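Local coordinates for glycosyl hydrolases family 2, sugar binding domain protein (Bacteroides uniformis str. 3978 T3 ii, PDB 6D1P) that probably hydrolyses O-glycosidic bonds as a family 2 beta-glucuronidase of a gut bacterium, binding potassium and sodium ions in the crystal, at residues F751-C756 with S772-A777; T768-R773 with S783-K788; L96-P101 with G160-A165; T107-E112 with V194-T199. All blocks are in the same frame, centred on the assembly; numbering follows the deposited sequence.

In the fold
The four contacts form two groups at separate parts of the chain. Contacts 1 and 2 share Ser-772 and Arg-773, and their centres are 9 Å apart; contact 1 pairs two strands of one sheet of the C-terminal beta-sandwich, contact 2 secures the connecting loop to the other, and Phe-754 packs on Ile-784 between them. Contacts 3 and 4, centres 12 Å apart, belong to the two sheets of the sugar-binding domain and meet where Glu-99 N probably donates to Tyr-198 OH at 2.9 Å. Between the groups, the centres of contacts 1 and 3 are about 47 Å apart. A bound potassium ion lies about 9 Å from the Arg-774 side chain.

Contact 1: F751-C756 with S772-A777; sequences FIEFGC and SRRIQA
Ile-752 and Ile-775 form a hydrogen-bonded antiparallel pair, with Phe-751 facing Gln-776 and Glu-753 facing Arg-774 as non-hydrogen-bonded pairs on either side, and the strand axes run at 154° to each other. The pairing adds the short strand 774-776 to the edge of a four-stranded sheet in the C-terminal beta-sandwich. Ile-752 N reaches Ile-775 O at 2.9 Å, the return bond from Ile-775 N to Ile-752 O is of similar length, and Phe-754 N binds Arg-773 O one step further on. On the sheet face carrying Phe-751, Glu-753, Arg-774 and Gln-776, Gln-776 CG sits 3.5 Å from the Phe-751 ring centroid, only 6° off its normal, in a CH-pi contact. The amide beyond stands nearly upright to the ring, with its OE1 bonded by Arg-521. With CG anti to the carbonyl carbon (chi1 -87°), the Phe-751 ring is turned over Gln-776 and its CD1 comes to 3.6 Å from Arg-774 CG. Cutting Phe-751 back to an alanine would probably strip the Gln-776 methylene of its aromatic support and open a gap beside Arg-774. Next along, Glu-753 and Arg-774 lie side by side in a salt bridge: Glu-753 OE2 takes Arg-774 NE at 2.7 Å and NH2 at 2.9 Å, both bonds bent and weak. Asp-82 is a second carboxylate for Arg-774 and a partner for Arg-773. Facing the sandwich interior, Ile-752 and Ile-775 pack on Ala-782, and Ile-752 CD1 touches Ala-777 CB at 3.8 Å. Where the pairing ends, Arg-773 NH1 makes a long, weak bond of 3.5 Å to Phe-754 O.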
loop_
_atom_site.group_PDB
_atom_site.type_symbol
_atom_site.label_atom_id
_atom_site.label_comp_id
_atom_site.label_asym_id
_atom_site.label_seq_id
_atom_site.Cartn_x
_atom_site.Cartn_y
_atom_site.Cartn_z
ATOM N N PHE A 751 -19.380 -11.643 -14.254
ATOM C CA PHE A 751 -18.112 -11.731 -13.542
ATOM C C PHE A 751 -18.063 -12.996 -12.699
ATOM O O PHE A 751 -19.027 -13.350 -12.011
ATOM C CB PHE A 751 -17.905 -10.507 -12.641
ATOM C CG PHE A 751 -17.272 -9.353 -13.344
ATOM C CD1 PHE A 751 -15.947 -9.422 -13.750
ATOM C CD2 PHE A 751 -18.002 -8.202 -13.627
ATOM C CE1 PHE A 751 -15.345 -8.354 -14.431
ATOM C CE2 PHE A 751 -17.413 -7.138 -14.274
ATOM C CZ PHE A 751 -16.078 -7.212 -14.685
ATOM N N ILE A 752 -16.922 -13.672 -12.755
ATOM C CA ILE A 752 -16.653 -14.849 -11.945
ATOM C C ILE A 752 -15.360 -14.596 -11.186
ATOM O O ILE A 752 -14.428 -13.995 -11.731
ATOM C CB ILE A 752 -16.571 -16.120 -12.820
ATOM C CG1 ILE A 752 -17.948 -16.458 -13.375
ATOM C CG2 ILE A 752 -16.123 -17.304 -12.010
ATOM C CD1 ILE A 752 -17.876 -17.333 -14.604
ATOM N N GLU A 753 -15.322 -15.029 -9.921
ATOM C CA GLU A 753 -14.192 -14.829 -9.019
ATOM C C GLU A 753 -13.623 -16.152 -8.523
ATOM O O GLU A 753 -14.365 -17.054 -8.145
ATOM C CB GLU A 753 -14.596 -14.014 -7.803
ATOM C CG GLU A 753 -15.087 -12.649 -8.157
ATOM C CD GLU A 753 -15.535 -11.896 -6.936
ATOM O OE1 GLU A 753 -15.664 -12.542 -5.880
ATOM O OE2 GLU A 753 -15.754 -10.674 -7.033
ATOM N N PHE A 754 -12.304 -16.236 -8.467
ATOM C CA PHE A 754 -11.629 -17.427 -7.999
ATOM C C PHE A 754 -10.991 -17.196 -6.630
ATOM O O PHE A 754 -10.548 -16.095 -6.300
ATOM C CB PHE A 754 -10.566 -17.866 -8.999
ATOM C CG PHE A 754 -11.116 -18.279 -10.320
ATOM C CD1 PHE A 754 -10.993 -17.443 -11.424
ATOM C CD2 PHE A 754 -11.759 -19.507 -10.469
ATOM C CE1 PHE A 754 -11.485 -17.830 -12.675
ATOM C CE2 PHE A 754 -12.263 -19.906 -11.715
ATOM C CZ PHE A 754 -12.121 -19.064 -12.821
ATOM N N GLY A 755 -10.963 -18.261 -5.830
ATOM C CA GLY A 755 -10.275 -18.246 -4.559
ATOM C C GLY A 755 -9.527 -19.553 -4.388
ATOM O O GLY A 755 -9.686 -20.486 -5.177
ATOM N N CYS A 756 -8.716 -19.617 -3.335
ATOM C CA CYS A 756 -7.884 -20.797 -3.156
ATOM C C CYS A 756 -7.417 -20.905 -1.708
ATOM O O CYS A 756 -7.060 -19.898 -1.091
ATOM C CB CYS A 756 -6.690 -20.742 -4.116
ATOM S SG CYS A 756 -5.664 -22.174 -4.063
ATOM N N SER A 772 -6.447 -13.931 -14.265
ATOM C CA SER A 772 -7.260 -12.932 -13.581
ATOM C C SER A 772 -8.105 -13.602 -12.513
ATOM O O SER A 772 -8.781 -14.602 -12.786
ATOM C CB SER A 772 -8.158 -12.173 -14.565
ATOM O OG SER A 772 -7.363 -11.519 -15.534
ATOM N N ARG A 773 -8.064 -13.030 -11.306
ATOM C CA ARG A 773 -8.859 -13.499 -10.175
ATOM C C ARG A 773 -10.349 -13.237 -10.372
ATOM O O ARG A 773 -11.189 -14.006 -9.877
ATOM C CB ARG A 773 -8.379 -12.798 -8.900
ATOM C CG ARG A 773 -9.018 -13.335 -7.634
ATOM C CD ARG A 773 -8.680 -12.517 -6.402
ATOM N NE ARG A 773 -9.632 -11.428 -6.183
ATOM C CZ ARG A 773 -10.877 -11.605 -5.744
ATOM N NH1 ARG A 773 -11.334 -12.834 -5.482
ATOM N NH2 ARG A 773 -11.669 -10.554 -5.574
ATOM N N ARG A 774 -10.691 -12.128 -11.038
ATOM C CA ARG A 774 -12.070 -11.801 -11.384
ATOM C C ARG A 774 -12.149 -11.415 -12.856
ATOM O O ARG A 774 -11.386 -10.565 -13.325
ATOM C CB ARG A 774 -12.612 -10.667 -10.516
ATOM C CG ARG A 774 -14.020 -10.274 -10.874
ATOM C CD ARG A 774 -14.387 -9.021 -10.135
ATOM N NE ARG A 774 -14.217 -9.249 -8.715
ATOM C CZ ARG A 774 -13.795 -8.338 -7.841
ATOM N NH1 ARG A 774 -13.495 -7.101 -8.228
ATOM N NH2 ARG A 774 -13.682 -8.676 -6.569
ATOM N N ILE A 775 -13.090 -12.016 -13.573
ATOM C CA ILE A 775 -13.172 -11.833 -15.013
ATOM C C ILE A 775 -14.575 -12.214 -15.456
ATOM O O ILE A 775 -15.146 -13.204 -14.984
ATOM C CB ILE A 775 -12.074 -12.668 -15.728
ATOM C CG1 ILE A 775 -12.093 -12.483 -17.235
ATOM C CG2 ILE A 775 -12.248 -14.123 -15.439
ATOM C CD1 ILE A 775 -10.906 -13.158 -17.923
ATOM N N GLN A 776 -15.128 -11.426 -16.374
ATOM C CA GLN A 776 -16.397 -11.793 -16.990
ATOM C C GLN A 776 -16.263 -13.090 -17.775
ATOM O O GLN A 776 -15.240 -13.341 -18.416
ATOM C CB GLN A 776 -16.874 -10.694 -17.924
ATOM C CG GLN A 776 -17.377 -9.467 -17.205
ATOM C CD GLN A 776 -17.796 -8.401 -18.198
ATOM O OE1 GLN A 776 -18.008 -8.691 -19.381
ATOM N NE2 GLN A 776 -17.886 -7.162 -17.734
ATOM N N ALA A 777 -17.308 -13.909 -17.726
ATOM C CA ALA A 777 -17.311 -15.167 -18.457
ATOM C C ALA A 777 -17.270 -14.915 -19.968
ATOM O O ALA A 777 -17.745 -13.890 -20.466
ATOM C CB ALA A 777 -18.549 -15.975 -18.092
#

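Contact 2: T768-R773 with S783-K788; sequences TAQGSR and SIRVNK
Gln-770 lays its CB over one face of the Arg-785 guanidinium, 4.0 Å from NE, while the amide further out is turned 77° from the guanidinium plane. The oxygen OE1 of Gln-770 then comes to 2.7 Å from Arg-785 NH2, a weak bond because the N-H points well off line (118°). An extended glutamine chain, with CG anti to its carbonyl carbon, carries OE1 that far, and the arginine is stretched out from CG to NE. The same two residues are joined through their backbones as well: Arg-785 N donates to Gln-770 O at 2.9 Å, in the carbonyl plane, and that oxygen also receives the CA-H of Ile-784. Water does the rest of the polar bridging. Ala-769 O and Ser-783 O are both acceptors and lie 3.1 Å apart, but a water donates to Ala-769 O at 2.6 Å and accepts from Ser-783 N, and a second water accepts from Ser-772 N and lies 2.7 Å from Ser-783 O, one of several acceptors it could serve. Ile-784, whose CG1 is anti to the backbone N (chi1 -174°), brings CD1 to 3.5 Å from Ser-772 O. Within the loop itself, Ser-772 OG donates to Thr-768 O at 2.7 Å, bridging the loop across four residues. The loop 768-773 thereby lies along strand 781-787, an outermost strand of a three-stranded sheet in the C-terminal sandwich: Ile-784 is hydrogen-bonded to Val-733 of strand 730-738, Gln-770 and Ser-783 touch Leu-732 of that strand, and Ala-769 N donates to Gln-601 OE1.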
loop_
_atom_site.group_PDB
_atom_site.type_symbol
_atom_site.label_atom_id
_atom_site.label_comp_id
_atom_site.label_asym_id
_atom_site.label_seq_id
_atom_site.Cartn_x
_atom_site.Cartn_y
_atom_site.Cartn_z
ATOM N N THR A 768 -4.798 -11.003 -18.078
ATOM C CA THR A 768 -4.970 -11.937 -19.183
ATOM C C THR A 768 -6.230 -12.773 -18.968
ATOM O O THR A 768 -6.863 -12.722 -17.904
ATOM C CB THR A 768 -3.748 -12.847 -19.307
ATOM O OG1 THR A 768 -3.535 -13.496 -18.047
ATOM C CG2 THR A 768 -2.517 -12.037 -19.668
ATOM N N ALA A 769 -6.575 -13.576 -19.981
ATOM C CA ALA A 769 -7.769 -14.426 -19.907
ATOM C C ALA A 769 -7.651 -15.521 -18.850
ATOM O O ALA A 769 -8.666 -15.971 -18.311
ATOM C CB ALA A 769 -8.049 -15.077 -21.261
ATOM N N GLN A 770 -6.445 -15.991 -18.558
ATOM C CA GLN A 770 -6.289 -17.108 -17.638
ATOM C C GLN A 770 -5.485 -16.723 -16.405
ATOM O O GLN A 770 -5.143 -17.599 -15.603
ATOM C CB GLN A 770 -5.651 -18.300 -18.360
ATOM C CG GLN A 770 -6.479 -18.800 -19.544
ATOM C CD GLN A 770 -5.830 -19.984 -20.292
ATOM O OE1 GLN A 770 -4.616 -20.190 -20.234
ATOM N NE2 GLN A 770 -6.650 -20.753 -20.998
ATOM N N GLY A 771 -5.181 -15.439 -16.234
ATOM C CA GLY A 771 -4.413 -14.961 -15.104
ATOM C C GLY A 771 -5.117 -13.852 -14.344
ATOM O O GLY A 771 -4.463 -12.934 -13.824
ATOM N N SER A 772 -6.447 -13.931 -14.265
ATOM C CA SER A 772 -7.260 -12.932 -13.581
ATOM C C SER A 772 -8.105 -13.602 -12.513
ATOM O O SER A 772 -8.781 -14.602 -12.786
ATOM C CB SER A 772 -8.158 -12.173 -14.565
ATOM O OG SER A 772 -7.363 -11.519 -15.534
ATOM N N ARG A 773 -8.064 -13.030 -11.306
ATOM C CA ARG A 773 -8.859 -13.499 -10.175
ATOM C C ARG A 773 -10.349 -13.237 -10.372
ATOM O O ARG A 773 -11.189 -14.006 -9.877
ATOM C CB ARG A 773 -8.379 -12.798 -8.900
ATOM C CG ARG A 773 -9.018 -13.335 -7.634
ATOM C CD ARG A 773 -8.680 -12.517 -6.402
ATOM N NE ARG A 773 -9.632 -11.428 -6.183
ATOM C CZ ARG A 773 -10.877 -11.605 -5.744
ATOM N NH1 ARG A 773 -11.334 -12.834 -5.482
ATOM N NH2 ARG A 773 -11.669 -10.554 -5.574
ATOM N N SER A 783 -11.581 -19.110 -16.816
ATOM C CA SER A 783 -10.514 -20.049 -16.513
ATOM C C SER A 783 -9.371 -19.334 -15.828
ATOM O O SER A 783 -9.106 -18.171 -16.100
ATOM C CB SER A 783 -9.981 -20.728 -17.787
ATOM O OG SER A 783 -10.998 -21.518 -18.346
ATOM N N ILE A 784 -8.644 -20.066 -14.996
ATOM C CA ILE A 784 -7.485 -19.510 -14.321
ATOM C C ILE A 784 -6.432 -20.595 -14.175
ATOM O O ILE A 784 -6.757 -21.763 -13.949
ATOM C CB ILE A 784 -7.881 -18.911 -12.953
ATOM C CG1 ILE A 784 -6.683 -18.207 -12.314
ATOM C CG2 ILE A 784 -8.508 -19.977 -12.077
ATOM C CD1 ILE A 784 -7.054 -17.184 -11.280
ATOM N N ARG A 785 -5.166 -20.201 -14.312
ATOM C CA ARG A 785 -4.048 -21.115 -14.107
ATOM C C ARG A 785 -3.705 -21.259 -12.627
ATOM O O ARG A 785 -3.801 -20.299 -11.851
ATOM C CB ARG A 785 -2.823 -20.628 -14.876
ATOM C CG ARG A 785 -2.852 -21.013 -16.330
ATOM C CD ARG A 785 -1.911 -20.164 -17.140
ATOM N NE ARG A 785 -2.210 -20.292 -18.565
ATOM C CZ ARG A 785 -1.636 -19.570 -19.527
ATOM N NH1 ARG A 785 -0.719 -18.660 -19.220
ATOM N NH2 ARG A 785 -1.990 -19.753 -20.793
ATOM N N VAL A 786 -3.290 -22.467 -12.253
ATOM C CA VAL A 786 -2.942 -22.839 -10.885
ATOM C C VAL A 786 -1.520 -23.382 -10.888
ATOM O O VAL A 786 -1.173 -24.204 -11.737
ATOM C CB VAL A 786 -3.915 -23.890 -10.323
ATOM C CG1 VAL A 786 -3.671 -24.104 -8.828
ATOM C CG2 VAL A 786 -5.349 -23.467 -10.575
ATOM N N ASN A 787 -0.692 -22.931 -9.949
ATOM C CA ASN A 787 0.704 -23.351 -9.974
ATOM C C ASN A 787 0.817 -24.781 -9.468
ATOM O O ASN A 787 0.287 -25.110 -8.404
ATOM C CB ASN A 787 1.591 -22.423 -9.144
ATOM C CG ASN A 787 3.068 -22.730 -9.338
ATOM O OD1 ASN A 787 3.621 -23.596 -8.671
ATOM N ND2 ASN A 787 3.700 -22.050 -10.287
ATOM N N LYS A 788 1.507 -25.628 -10.240
ATOM C CA LYS A 788 1.547 -27.058 -9.940
ATOM C C LYS A 788 2.235 -27.335 -8.609
ATOM O O LYS A 788 1.747 -28.139 -7.807
ATOM C CB LYS A 788 2.251 -27.808 -11.072
ATOM C CG LYS A 788 1.361 -28.765 -11.865
ATOM C CD LYS A 788 2.154 -29.464 -12.969
ATOM C CE LYS A 788 1.247 -30.283 -13.878
ATOM N NZ LYS A 788 1.929 -30.666 -15.149
HETATM O O HOH W 1 -11.067 -16.920 -18.629
HETATM O O HOH W 2 -8.497 -15.758 -15.068
#

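Contact 3: L96-P101 with G160-A165; sequences LNIENP and GKIPIA
Leu-96 and Ile-162 pair through two backbone hydrogen bonds, Leu-96 N to Ile-162 O at 2.8 Å and Ile-162 N to Leu-96 O at 2.9 Å, an antiparallel hydrogen-bonded pair. This is the end of the link between strands 89-96 and 162-169, in the six-stranded sheet of the sugar-binding domain, a jelly-roll-like beta-sandwich as in other family 2 enzymes. Beside the pair, Leu-96 CD1 packs against Ile-164 CG1 at 3.9 Å. Past the end of the strand, Ile-98 crosses Ile-162 at about a right angle, Ile-98 CD1 on Ile-162 CG1. On the solvent side, the Asn-97 amide crosses the Lys-161 chain obliquely, Asn-97 OD1 3.1 Å from Lys-161 CG. A bend at chi3 (95°) brings Lys-161 CE round to Asn-97 ND2.

Further out, helix 142-149 covers Ile-98 and Ile-162, Val-145 meeting Ile-98 and Phe-148 meeting Ile-162. Arg-149 of that helix donates to Ile-98 O just past the strand. Where the backbones diverge, a water fills in for direct pairing: it accepts from Ile-98 N at 3.3 Å and donates to Gly-160 O at 2.5 Å.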
loop_
_atom_site.group_PDB
_atom_site.type_symbol
_atom_site.label_atom_id
_atom_site.label_comp_id
_atom_site.label_asym_id
_atom_site.label_seq_id
_atom_site.Cartn_x
_atom_site.Cartn_y
_atom_site.Cartn_z
ATOM N N LEU A 96 28.060 -0.902 -4.983
ATOM C CA LEU A 96 28.712 -0.955 -6.296
ATOM C C LEU A 96 30.231 -0.985 -6.186
ATOM O O LEU A 96 30.824 -0.200 -5.438
ATOM C CB LEU A 96 28.308 0.229 -7.175
ATOM C CG LEU A 96 26.869 0.283 -7.683
ATOM C CD1 LEU A 96 26.782 1.347 -8.752
ATOM C CD2 LEU A 96 26.403 -1.071 -8.196
ATOM N N ASN A 97 30.848 -1.886 -6.950
ATOM C CA ASN A 97 32.280 -1.837 -7.231
ATOM C C ASN A 97 32.504 -0.849 -8.361
ATOM O O ASN A 97 32.075 -1.090 -9.492
ATOM C CB ASN A 97 32.808 -3.213 -7.621
ATOM C CG ASN A 97 32.987 -4.111 -6.439
ATOM O OD1 ASN A 97 33.611 -3.721 -5.449
ATOM N ND2 ASN A 97 32.429 -5.321 -6.513
ATOM N N ILE A 98 33.177 0.254 -8.066
ATOM C CA ILE A 98 33.376 1.327 -9.029
ATOM C C ILE A 98 34.856 1.369 -9.393
ATOM O O ILE A 98 35.688 1.820 -8.597
ATOM C CB ILE A 98 32.869 2.664 -8.475
ATOM C CG1 ILE A 98 31.340 2.655 -8.514
ATOM C CG2 ILE A 98 33.427 3.838 -9.265
ATOM C CD1 ILE A 98 30.702 3.904 -8.031
ATOM N N GLU A 99 35.178 0.893 -10.597
ATOM C CA GLU A 99 36.546 0.720 -11.092
ATOM C C GLU A 99 36.687 1.504 -12.395
ATOM O O GLU A 99 36.675 0.919 -13.482
ATOM C CB GLU A 99 36.893 -0.834 -11.324
ATOM C CG GLU A 99 36.565 -1.802 -10.162
ATOM C CD GLU A 99 36.913 -3.270 -10.480
ATOM O OE1 GLU A 99 37.810 -3.834 -9.810
ATOM O OE2 GLU A 99 36.296 -3.859 -11.402
ATOM N N ASN A 100 36.833 2.824 -12.294
ATOM C CA ASN A 100 36.920 3.649 -13.503
ATOM C C ASN A 100 38.299 3.519 -14.138
ATOM O O ASN A 100 39.298 3.875 -13.500
ATOM C CB ASN A 100 36.642 5.114 -13.193
ATOM C CG ASN A 100 36.387 5.933 -14.460
ATOM O OD1 ASN A 100 36.586 5.453 -15.578
ATOM N ND2 ASN A 100 35.948 7.171 -14.287
ATOM N N PRO A 101 38.402 3.046 -15.402
ATOM C CA PRO A 101 39.701 2.834 -16.046
ATOM C C PRO A 101 40.241 4.049 -16.803
ATOM O O PRO A 101 40.713 3.942 -17.939
ATOM C CB PRO A 101 39.400 1.686 -17.021
ATOM C CG PRO A 101 38.007 2.008 -17.478
ATOM C CD PRO A 101 37.301 2.522 -16.231
ATOM N N GLY A 160 35.411 -0.943 0.679
ATOM C CA GLY A 160 35.762 -0.291 -0.555
ATOM C C GLY A 160 34.648 -0.143 -1.571
ATOM O O GLY A 160 34.840 0.575 -2.557
ATOM N N LYS A 161 33.498 -0.795 -1.384
ATOM C CA LYS A 161 32.382 -0.615 -2.306
ATOM C C LYS A 161 31.615 0.665 -1.967
ATOM O O LYS A 161 31.826 1.283 -0.921
ATOM C CB LYS A 161 31.464 -1.836 -2.278
ATOM C CG LYS A 161 32.152 -3.097 -2.772
ATOM C CD LYS A 161 31.404 -4.366 -2.382
ATOM C CE LYS A 161 30.469 -4.846 -3.483
ATOM N NZ LYS A 161 30.146 -6.298 -3.320
ATOM N N ILE A 162 30.729 1.072 -2.865
ATOM C CA ILE A 162 30.057 2.367 -2.783
ATOM C C ILE A 162 28.569 2.137 -2.556
ATOM O O ILE A 162 27.943 1.408 -3.328
ATOM C CB ILE A 162 30.278 3.224 -4.041
ATOM C CG1 ILE A 162 31.769 3.288 -4.382
ATOM C CG2 ILE A 162 29.751 4.631 -3.824
ATOM C CD1 ILE A 162 32.624 3.831 -3.266
ATOM N N PRO A 163 27.961 2.751 -1.540
ATOM C CA PRO A 163 26.514 2.600 -1.347
ATOM C C PRO A 163 25.695 3.587 -2.171
ATOM O O PRO A 163 25.918 4.805 -2.142
ATOM C CB PRO A 163 26.334 2.836 0.165
ATOM C CG PRO A 163 27.659 3.418 0.668
ATOM C CD PRO A 163 28.547 3.647 -0.533
ATOM N N ILE A 164 24.736 3.043 -2.914
ATOM C CA ILE A 164 23.870 3.794 -3.813
ATOM C C ILE A 164 22.435 3.654 -3.320
ATOM O O ILE A 164 21.998 2.554 -2.967
ATOM C CB ILE A 164 24.007 3.279 -5.258
ATOM C CG1 ILE A 164 25.428 3.512 -5.754
ATOM C CG2 ILE A 164 23.004 3.958 -6.208
ATOM C CD1 ILE A 164 25.839 4.964 -5.702
ATOM N N ALA A 165 21.701 4.756 -3.291
ATOM C CA ALA A 165 20.272 4.688 -3.047
ATOM C C ALA A 165 19.563 5.594 -4.034
ATOM O O ALA A 165 20.075 6.659 -4.399
ATOM C CB ALA A 165 19.900 5.077 -1.607
HETATM O O HOH W 3 34.364 0.258 -5.007
#

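Contact 4: T107-E112 with V194-T199; sequences TCLEFE and VNLVYT
Val-194 lies alongside Phe-111, pointing the same way, with Val-194 CG1 over one face of the ring and CG2 at 3.8 Å from Phe-111 CD2. The two residues begin an antiparallel ladder of five pairs between strands 194-199 and 106-111, the central strands of the four-stranded sheet in the sugar-binding domain's beta-sandwich; Trp-137 of the next strand stacks on the Phe-111 ring. Asn-195 is next, exchanging backbone bonds with Glu-110, its N to Glu-110 O and its O from Glu-110 N, each at 2.8 Å. Its side chain, with CG anti to the carbonyl carbon (chi1 -55°), turns to Glu-112: Asn-195 ND2 donates to Glu-112 OE2 at 3.1 Å in a nearly straight bond (164°), meeting the oxygen on its anti side and out of the carboxylate plane. A water donates to both Glu-112 OE2 and Asn-195 OD1, closing a small ring. An alanine in place of Glu-112 would probably leave Asn-195 ND2 without this acceptor and its amide freer to turn. The Glu-110 carboxylate is held instead by Lys-28 and Ile-23 N. Leu-196 returns to the face of Val-194, its CD1 against Thr-107 CG2 at 3.6 Å and Leu-109 CD2 at 4.0 Å, an apolar row that meets Val-120 of the opposite sheet through Leu-109. Val-197 makes the second two-bond pair, Cys-108 N to Val-197 O and Val-197 N to Cys-108 O, each 2.9 Å. Tyr-198 then stands beside Thr-107; its OH accepts from Glu-99 N, and Thr-107 OG1 sits in the ring plane at its edge, 3.5 Å from Tyr-198 CD1.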
loop_
_atom_site.group_PDB
_atom_site.type_symbol
_atom_site.label_atom_id
_atom_site.label_comp_id
_atom_site.label_asym_id
_atom_site.label_seq_id
_atom_site.Cartn_x
_atom_site.Cartn_y
_atom_site.Cartn_z
ATOM N N THR A 107 32.414 9.044 -13.838
ATOM C CA THR A 107 31.537 7.907 -13.596
ATOM C C THR A 107 30.109 8.409 -13.461
ATOM O O THR A 107 29.830 9.281 -12.632
ATOM C CB THR A 107 31.930 7.125 -12.330
ATOM O OG1 THR A 107 33.297 6.711 -12.406
ATOM C CG2 THR A 107 31.063 5.881 -12.196
ATOM N N CYS A 108 29.212 7.840 -14.261
ATOM C CA CYS A 108 27.811 8.226 -14.270
ATOM C C CYS A 108 26.910 7.015 -14.121
ATOM O O CYS A 108 27.166 5.950 -14.699
ATOM C CB CYS A 108 27.443 8.952 -15.561
ATOM S SG CYS A 108 28.151 10.584 -15.651
ATOM N N LEU A 109 25.846 7.190 -13.349
ATOM C CA LEU A 109 24.697 6.310 -13.446
ATOM C C LEU A 109 23.804 6.852 -14.550
ATOM O O LEU A 109 23.454 8.038 -14.552
ATOM C CB LEU A 109 23.947 6.241 -12.125
ATOM C CG LEU A 109 24.773 5.624 -11.002
ATOM C CD1 LEU A 109 24.005 5.687 -9.696
ATOM C CD2 LEU A 109 25.112 4.185 -11.348
ATOM N N GLU A 110 23.487 6.002 -15.508
ATOM C CA GLU A 110 22.643 6.354 -16.632
ATOM C C GLU A 110 21.280 5.713 -16.433
ATOM O O GLU A 110 21.196 4.525 -16.097
ATOM C CB GLU A 110 23.258 5.868 -17.944
ATOM C CG GLU A 110 23.763 6.953 -18.845
ATOM C CD GLU A 110 24.003 6.440 -20.249
ATOM O OE1 GLU A 110 23.688 5.254 -20.503
ATOM O OE2 GLU A 110 24.482 7.218 -21.093
ATOM N N PHE A 111 20.223 6.492 -16.659
ATOM C CA PHE A 111 18.848 6.033 -16.486
ATOM C C PHE A 111 18.162 6.065 -17.840
ATOM O O PHE A 111 17.930 7.148 -18.392
ATOM C CB PHE A 111 18.098 6.901 -15.478
ATOM C CG PHE A 111 18.696 6.882 -14.110
ATOM C CD1 PHE A 111 19.699 7.760 -13.778
ATOM C CD2 PHE A 111 18.252 5.985 -13.158
ATOM C CE1 PHE A 111 20.256 7.743 -12.520
ATOM C CE2 PHE A 111 18.804 5.960 -11.895
ATOM C CZ PHE A 111 19.807 6.833 -11.574
ATOM N N GLU A 112 17.839 4.891 -18.379
ATOM C CA GLU A 112 17.088 4.854 -19.623
ATOM C C GLU A 112 15.623 5.182 -19.397
ATOM O O GLU A 112 14.908 5.471 -20.364
ATOM C CB GLU A 112 17.240 3.489 -20.302
ATOM C CG GLU A 112 18.692 3.148 -20.585
ATOM C CD GLU A 112 18.878 1.862 -21.382
ATOM O OE1 GLU A 112 17.876 1.207 -21.726
ATOM O OE2 GLU A 112 20.042 1.508 -21.660
ATOM N N VAL A 194 19.216 0.695 -15.633
ATOM C CA VAL A 194 20.199 1.622 -15.098
ATOM C C VAL A 194 21.574 1.083 -15.466
ATOM O O VAL A 194 21.830 -0.120 -15.343
ATOM C CB VAL A 194 20.046 1.790 -13.572
ATOM C CG1 VAL A 194 21.024 2.815 -13.057
ATOM C CG2 VAL A 194 18.631 2.210 -13.241
ATOM N N ASN A 195 22.448 1.978 -15.931
ATOM C CA ASN A 195 23.774 1.625 -16.420
ATOM C C ASN A 195 24.844 2.352 -15.626
ATOM O O ASN A 195 24.704 3.539 -15.320
ATOM C CB ASN A 195 23.924 1.972 -17.907
ATOM C CG ASN A 195 22.851 1.348 -18.746
ATOM O OD1 ASN A 195 22.589 0.141 -18.640
ATOM N ND2 ASN A 195 22.192 2.158 -19.568
ATOM N N LEU A 196 25.911 1.632 -15.290
ATOM C CA LEU A 196 27.144 2.239 -14.799
ATOM C C LEU A 196 28.058 2.512 -15.989
ATOM O O LEU A 196 28.312 1.610 -16.800
ATOM C CB LEU A 196 27.829 1.314 -13.791
ATOM C CG LEU A 196 29.106 1.834 -13.143
ATOM C CD1 LEU A 196 28.818 3.081 -12.320
ATOM C CD2 LEU A 196 29.721 0.734 -12.284
ATOM N N VAL A 197 28.520 3.754 -16.124
ATOM C CA VAL A 197 29.190 4.179 -17.353
ATOM C C VAL A 197 30.415 5.020 -17.016
ATOM O O VAL A 197 30.331 5.984 -16.243
ATOM C CB VAL A 197 28.242 4.961 -18.286
ATOM C CG1 VAL A 197 28.957 5.347 -19.584
ATOM C CG2 VAL A 197 26.996 4.141 -18.592
ATOM N N TYR A 198 31.548 4.652 -17.608
ATOM C CA TYR A 198 32.816 5.353 -17.452
ATOM C C TYR A 198 33.204 6.034 -18.761
ATOM O O TYR A 198 33.045 5.452 -19.843
ATOM C CB TYR A 198 33.938 4.389 -17.056
ATOM C CG TYR A 198 33.675 3.471 -15.883
ATOM C CD1 TYR A 198 33.586 3.969 -14.599
ATOM C CD2 TYR A 198 33.580 2.094 -16.058
ATOM C CE1 TYR A 198 33.377 3.136 -13.513
ATOM C CE2 TYR A 198 33.373 1.245 -14.973
ATOM C CZ TYR A 198 33.274 1.780 -13.701
ATOM O OH TYR A 198 33.070 0.968 -12.603
ATOM N N THR A 199 33.725 7.251 -18.664
ATOM C CA THR A 199 34.200 8.007 -19.815
ATOM C C THR A 199 35.477 8.737 -19.436
ATOM O O THR A 199 35.726 8.993 -18.250
ATOM C CB THR A 199 33.169 9.028 -20.325
ATOM O OG1 THR A 199 32.765 9.884 -19.251
ATOM C CG2 THR A 199 31.964 8.339 -20.904
HETATM O O HOH W 4 21.121 -1.070 -21.081
#